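Alanine racemase 1 (Caldanaerobacter subterraneus subsp. tengcongensis MB4, PDB 4Y2W) belongs to the alanine racemase family, whose members join an N-terminal TIM-barrel domain to a C-terminal domain built largely of beta strands. Local coordinates at residues A[144-147]-A[148-152]; A[106-109]-A[110-113]. The protein carries 1 engineered substitution. All blocks are in the same frame, centred on the assembly; numbering follows the deposited sequence.

Contact 1: residues A[144-147]-A[148-152]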
ATOM      1  N   PHE A 144      27.500 -26.230   0.908  1.00 62.08           N
ATOM      2  CA  PHE A 144      26.751 -27.495   0.866  1.00 64.12           C
ATOM      3  C   PHE A 144      27.349 -28.540   1.807  1.00 64.78           C
ATOM      4  O   PHE A 144      26.647 -29.431   2.287  1.00 62.17           O
ATOM      5  CB  PHE A 144      26.714 -28.047  -0.565  1.00 65.73           C
ATOM      6  CG  PHE A 144      25.705 -27.371  -1.461  1.00 68.37           C
ATOM      7  CD1 PHE A 144      25.393 -26.020  -1.318  1.00 69.56           C
ATOM      8  CD2 PHE A 144      25.078 -28.088  -2.471  1.00 69.86           C
ATOM      9  CE1 PHE A 144      24.470 -25.409  -2.150  1.00 69.30           C
ATOM     10  CE2 PHE A 144      24.153 -27.481  -3.307  1.00 70.07           C
ATOM     11  CZ  PHE A 144      23.850 -26.140  -3.146  1.00 69.76           C
ATOM     12  N   ASP A 145      28.649 -28.417   2.058  1.00 67.59           N
ATOM     13  CA  ASP A 145      29.364 -29.296   2.980  1.00 69.69           C
ATOM     14  C   ASP A 145      28.875 -29.070   4.415  1.00 67.94           C
ATOM     15  O   ASP A 145      28.577 -30.018   5.141  1.00 67.59           O
ATOM     16  CB  ASP A 145      30.871 -29.026   2.877  1.00 71.00           C
ATOM     17  CG  ASP A 145      31.709 -30.193   3.339  1.00 73.11           C
ATOM     18  OD1 ASP A 145      31.485 -31.317   2.848  1.00 74.95           O
ATOM     19  OD2 ASP A 145      32.608 -29.980   4.180  1.00 76.22           O
ATOM     20  N   LEU A 146      28.791 -27.801   4.802  1.00 66.33           N
ATOM     21  CA  LEU A 146      28.215 -27.398   6.082  1.00 65.16           C
ATOM     22  C   LEU A 146      26.742 -27.788   6.183  1.00 63.24           C
ATOM     23  O   LEU A 146      26.270 -28.196   7.244  1.00 61.57           O
ATOM     24  CB  LEU A 146      28.347 -25.883   6.258  1.00 66.69           C
ATOM     25  CG  LEU A 146      27.646 -25.247   7.463  1.00 67.70           C
ATOM     26  CD1 LEU A 146      28.181 -25.836   8.760  1.00 68.31           C
ATOM     27  CD2 LEU A 146      27.813 -23.734   7.442  1.00 67.36           C
ATOM     28  N   ALA A 147      26.020 -27.637   5.076  1.00 61.48           N
ATOM     29  CA  ALA A 147      24.592 -27.933   5.035  1.00 60.77           C
ATOM     30  C   ALA A 147      24.309 -29.380   5.421  1.00 60.79           C
ATOM     31  O   ALA A 147      23.450 -29.639   6.261  1.00 60.52           O
ATOM     32  CB  ALA A 147      24.027 -27.634   3.654  1.00 60.89           C
ATOM     33  N   GLN A 148      25.038 -30.315   4.817  1.00 61.40           N
ATOM     34  CA  GLN A 148      24.858 -31.742   5.110  1.00 60.99           C
ATOM     35  C   GLN A 148      25.028 -32.040   6.592  1.00 58.83           C
ATOM     36  O   GLN A 148      24.223 -32.763   7.176  1.00 59.03           O
ATOM     37  CB  GLN A 148      25.847 -32.598   4.317  1.00 62.28           C
ATOM     38  CG  GLN A 148      25.550 -32.679   2.830  1.00 63.84           C
ATOM     39  CD  GLN A 148      26.471 -33.638   2.098  1.00 63.81           C
ATOM     40  OE1 GLN A 148      27.044 -33.296   1.061  1.00 63.90           O
ATOM     41  NE2 GLN A 148      26.614 -34.847   2.633  1.00 62.84           N
ATOM     42  N   LYS A 149      26.076 -31.484   7.191  1.00 56.68           N
ATOM     43  CA  LYS A 149      26.366 -31.716   8.605  1.00 56.66           C
ATOM     44  C   LYS A 149      25.207 -31.256   9.494  1.00 55.44           C
ATOM     45  O   LYS A 149      24.684 -32.036  10.297  1.00 55.75           O
ATOM     46  CB  LYS A 149      27.659 -31.000   9.014  1.00 57.34           C
ATOM     47  CG  LYS A 149      28.157 -31.375  10.399  1.00 58.27           C
ATOM     48  CD  LYS A 149      29.271 -30.454  10.871  1.00 59.36           C
ATOM     49  CE  LYS A 149      29.687 -30.799  12.294  1.00 60.09           C
ATOM     50  NZ  LYS A 149      30.824 -29.966  12.770  1.00 60.59           N
ATOM     51  N   GLU A 150      24.805 -29.997   9.329  1.00 53.56           N
ATOM     52  CA  GLU A 150      23.765 -29.397  10.166  1.00 52.29           C
ATOM     53  C   GLU A 150      22.390 -30.009   9.920  1.00 51.82           C
ATOM     54  O   GLU A 150      21.621 -30.206  10.858  1.00 52.04           O
ATOM     55  CB  GLU A 150      23.713 -27.883   9.958  1.00 51.62           C
ATOM     56  CG  GLU A 150      24.989 -27.171  10.384  1.00 51.36           C
ATOM     57  CD  GLU A 150      24.854 -25.662  10.412  1.00 50.49           C
ATOM     58  OE1 GLU A 150      23.889 -25.133   9.829  1.00 48.61           O
ATOM     59  OE2 GLU A 150      25.717 -25.002  11.026  1.00 51.20           O
ATOM     60  N   ILE A 151      22.088 -30.315   8.662  1.00 51.87           N
ATOM     61  CA  ILE A 151      20.823 -30.957   8.309  1.00 52.25           C
ATOM     62  C   ILE A 151      20.724 -32.353   8.924  1.00 54.11           C
ATOM     63  O   ILE A 151      19.643 -32.769   9.344  1.00 55.30           O
ATOM     64  CB  ILE A 151      20.636 -31.022   6.775  1.00 51.91           C
ATOM     65  CG1 ILE A 151      20.375 -29.616   6.226  1.00 51.69           C
ATOM     66  CG2 ILE A 151      19.475 -31.933   6.397  1.00 52.19           C
ATOM     67  CD1 ILE A 151      20.550 -29.489   4.730  1.00 51.97           C
ATOM     68  N   LEU A 152      21.846 -33.069   8.986  1.00 56.11           N
ATOM     69  CA  LEU A 152      21.868 -34.415   9.574  1.00 56.28           C
ATOM     70  C   LEU A 152      21.664 -34.385  11.089  1.00 54.91           C
ATOM     71  O   LEU A 152      21.082 -35.309  11.655  1.00 55.33           O
ATOM     72  CB  LEU A 152      23.167 -35.155   9.218  1.00 57.49           C
ATOM     73  CG  LEU A 152      23.219 -35.743   7.798  1.00 57.39           C
ATOM     74  CD1 LEU A 152      24.651 -36.044   7.374  1.00 57.62           C
ATOM     75  CD2 LEU A 152      22.355 -36.993   7.691  1.00 56.69           C
TER

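Contact 2: residues A[106-109]-A[110-113]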
ATOM      1  N   VAL A 106      14.304 -22.970   7.859  1.00 48.76           N
ATOM      2  CA  VAL A 106      15.540 -23.053   8.640  1.00 49.20           C
ATOM      3  C   VAL A 106      16.750 -23.291   7.735  1.00 49.19           C
ATOM      4  O   VAL A 106      16.709 -24.139   6.845  1.00 48.95           O
ATOM      5  CB  VAL A 106      15.472 -24.191   9.682  1.00 48.72           C
ATOM      6  CG1 VAL A 106      16.728 -24.204  10.549  1.00 48.99           C
ATOM      7  CG2 VAL A 106      14.221 -24.057  10.543  1.00 48.19           C
ATOM      8  N   TYR A 107      17.820 -22.537   7.964  1.00 49.37           N
ATOM      9  CA  TYR A 107      19.083 -22.759   7.257  1.00 50.96           C
ATOM     10  C   TYR A 107      20.315 -22.443   8.120  1.00 50.68           C
ATOM     11  O   TYR A 107      21.345 -22.006   7.609  1.00 49.90           O
ATOM     12  CB  TYR A 107      19.110 -21.962   5.941  1.00 52.39           C
ATOM     13  CG  TYR A 107      18.764 -20.495   6.092  1.00 52.79           C
ATOM     14  CD1 TYR A 107      19.747 -19.550   6.367  1.00 52.95           C
ATOM     15  CD2 TYR A 107      17.450 -20.053   5.956  1.00 52.79           C
ATOM     16  CE1 TYR A 107      19.429 -18.210   6.506  1.00 53.86           C
ATOM     17  CE2 TYR A 107      17.124 -18.714   6.094  1.00 53.03           C
ATOM     18  CZ  TYR A 107      18.118 -17.797   6.368  1.00 53.49           C
ATOM     19  OH  TYR A 107      17.803 -16.467   6.506  1.00 54.00           O
ATOM     20  N   ASP A 108      20.203 -22.676   9.426  1.00 50.72           N
ATOM     21  CA  ASP A 108      21.361 -22.687  10.319  0.99 51.91           C
ATOM     22  C   ASP A 108      21.011 -23.432  11.609  1.00 53.38           C
ATOM     23  O   ASP A 108      19.858 -23.416  12.054  1.00 54.25           O
ATOM     24  CB  ASP A 108      21.887 -21.274  10.606  0.92 51.97           C
ATOM     25  CG  ASP A 108      20.968 -20.470  11.498  0.78 52.86           C
ATOM     26  OD1 ASP A 108      19.788 -20.290  11.131  0.60 53.50           O
ATOM     27  OD2 ASP A 108      21.431 -20.021  12.570  1.00 53.32           O
ATOM     28  N   ILE A 109      22.013 -24.090  12.191  1.00 53.64           N
ATOM     29  CA  ILE A 109      21.809 -25.003  13.321  1.00 53.43           C
ATOM     30  C   ILE A 109      21.416 -24.288  14.616  1.00 53.84           C
ATOM     31  O   ILE A 109      20.622 -24.812  15.396  1.00 52.21           O
ATOM     32  CB  ILE A 109      23.063 -25.891  13.566  1.00 54.04           C
ATOM     33  CG1 ILE A 109      22.735 -27.075  14.487  1.00 54.51           C
ATOM     34  CG2 ILE A 109      24.226 -25.083  14.138  1.00 53.18           C
ATOM     35  CD1 ILE A 109      21.685 -28.017  13.934  1.00 55.21           C
ATOM     36  N   LYS A 110      21.967 -23.099  14.845  1.00 55.20           N
ATOM     37  CA  LYS A 110      21.691 -22.361  16.073  1.00 55.97           C
ATOM     38  C   LYS A 110      20.208 -22.031  16.180  1.00 53.98           C
ATOM     39  O   LYS A 110      19.625 -22.115  17.261  1.00 54.35           O
ATOM     40  CB  LYS A 110      22.516 -21.077  16.133  1.00 58.33           C
ATOM     41  CG  LYS A 110      22.476 -20.387  17.486  1.00 61.12           C
ATOM     42  CD  LYS A 110      23.076 -18.992  17.422  1.00 63.36           C
ATOM     43  CE  LYS A 110      22.994 -18.298  18.773  1.00 64.68           C
ATOM     44  NZ  LYS A 110      23.268 -16.838  18.661  1.00 66.27           N
ATOM     45  N   TYR A 111      19.608 -21.662  15.050  1.00 52.46           N
ATOM     46  CA  TYR A 111      18.183 -21.346  14.981  1.00 51.71           C
ATOM     47  C   TYR A 111      17.328 -22.598  15.200  1.00 50.23           C
ATOM     48  O   TYR A 111      16.335 -22.558  15.924  1.00 50.17           O
ATOM     49  CB  TYR A 111      17.861 -20.686  13.632  1.00 51.75           C
ATOM     50  CG  TYR A 111      16.430 -20.200  13.474  1.00 51.02           C
ATOM     51  CD1 TYR A 111      15.888 -19.262  14.349  1.00 50.85           C
ATOM     52  CD2 TYR A 111      15.624 -20.674  12.442  1.00 50.22           C
ATOM     53  CE1 TYR A 111      14.583 -18.817  14.204  1.00 50.21           C
ATOM     54  CE2 TYR A 111      14.322 -20.234  12.289  1.00 49.90           C
ATOM     55  CZ  TYR A 111      13.805 -19.306  13.171  1.00 49.97           C
ATOM     56  OH  TYR A 111      12.509 -18.872  13.016  1.00 48.40           O
ATOM     57  N   ALA A 112      17.730 -23.706  14.584  1.00 50.21           N
ATOM     58  CA  ALA A 112      17.042 -24.987  14.757  1.00 50.47           C
ATOM     59  C   ALA A 112      16.997 -25.420  16.221  1.00 51.04           C
ATOM     60  O   ALA A 112      15.974 -25.913  16.689  1.00 50.03           O
ATOM     61  CB  ALA A 112      17.713 -26.061  13.917  1.00 50.67           C
ATOM     62  N   LYS A 113      18.109 -25.237  16.931  1.00 54.01           N
ATOM     63  CA  LYS A 113      18.187 -25.541  18.366  1.00 56.76           C
ATOM     64  C   LYS A 113      17.210 -24.694  19.174  1.00 56.34           C
ATOM     65  O   LYS A 113      16.487 -25.216  20.024  1.00 55.74           O
ATOM     66  CB  LYS A 113      19.607 -25.308  18.898  1.00 59.52           C
ATOM     67  CG  LYS A 113      20.640 -26.335  18.457  1.00 62.03           C
ATOM     68  CD  LYS A 113      22.001 -26.032  19.073  1.00 64.92           C
ATOM     69  CE  LYS A 113      23.104 -26.914  18.504  1.00 66.84           C
ATOM     70  NZ  LYS A 113      22.853 -28.366  18.731  1.00 67.66           N
TER

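Contact 1: residues A[144-147]-A[148-152]
Phe144 and Gln148 are joined by the first of three backbone hydrogen bonds that run from residues 148-152 back to 144-147. The two segments are successive turns of one helix. Gln148 N lies 3.1 Å from Phe144 O. Glu150 N reaches Leu146 O at 3.1 Å in a nearly straight bond, with an N-H...O angle of 174°. Ile151 N is 2.8 Å from Ala147 O.

The side chains meet mainly four residues apart. Leu146 and Glu150 cross obliquely on one flank. Leu146 has CG anti to its own N (chi1 173°), which turns the branched end toward Glu150. Its CD1 methyl is then in van der Waals contact with the carboxylate, 3.4 Å from Glu150 OE2, and also lies 3.8 Å from Glu150 CG. The other carboxylate oxygen, Glu150 OE1, is hydrogen-bonded to Tyr141 OH, and this bond probably helps to fix the turn of the group. On the buried flank Ile151 CD1 packs on Ala147 CB at 4.1 Å. Ile151 CG1 stands beside the backbone N, and the extended chi2 (164°) carries CD1 back along the helix toward Ala147. Gln148 CG rests near Phe144 O at 3.5 Å.

Asp143 OD1 accepts from Leu146 N at the start of the helix. Helix 144-155 links strands 126-131 and 160-166 in a beta-alpha-beta unit of the barrel. Phe144, Gln148 and Ile151 pack against helix 177-195.

Contact 2: residues A[106-109]-A[110-113]
Val106 and Ala112 form the apolar centre, with Val106 CG1 4.0 Å from Ala112 CB. The other methyl, Val106 CG2, approaches the Tyr111 ring obliquely and lies 4.1 Å from CD2. Ile109 CD1 meets Ala112 CB more distantly. Val106 and Ala112 are buried, and Met154 of helix 144-155 packs on both of them and on Ile109.

Farther out, the Ile109 side chain crosses the aliphatic part of Lys113, with CG1 4.0 Å from Lys113 CE. The lysine chain is extended as far as CE and bends only at its last torsion (chi4 -60°). Its NZ makes a salt bridge with Glu153. Lys113 N also donates to Ile109 O at 3.0 Å, a regular bond of the first helical turn.

The polar edge is Asp108. Its CG sits between the backbone N and carbonyl carbon (chi1 71°), and the carboxylate is thereby brought over the start of the helix. OD2 accepts from Tyr111 N at 3.5 Å, a weak capping bond. OD1 lies beside Tyr111 CB and approaches the ring obliquely, although the carboxylate plane is 9° from the ring plane. The backbone adds a second weak bond, Ala112 N to Asp108 O at 3.3 Å. The phenol end of Tyr111 is held elsewhere, by the carbonyl of Thr89.

Asp108 is the N-cap of helix 109-121, at a strand-to-helix turn of the TIM barrel that follows strand 103-106.

How the contacts relate
Contact 2 precedes contact 1 along the chain, and their centres are 11 Å apart. Both belong to the TIM-barrel domain, in helices that follow adjacent barrel strands, 103-106 and 126-131. They touch through Glu150 of contact 1. Its OE1 lies 3.2 Å from Ile109 N of contact 2, a weak hydrogen bond, and 3.6 Å from Asp108 CA. The start of helix 109-121 is thus approached by two carboxylates, Asp108 and Glu150, each through a weak hydrogen bond. Neither contact includes a residue of the two alanine pockets. However, Arg138, which lines one pocket, and Tyr141, which bonds Glu150, share the connection between strand 126-131 and helix 144-155.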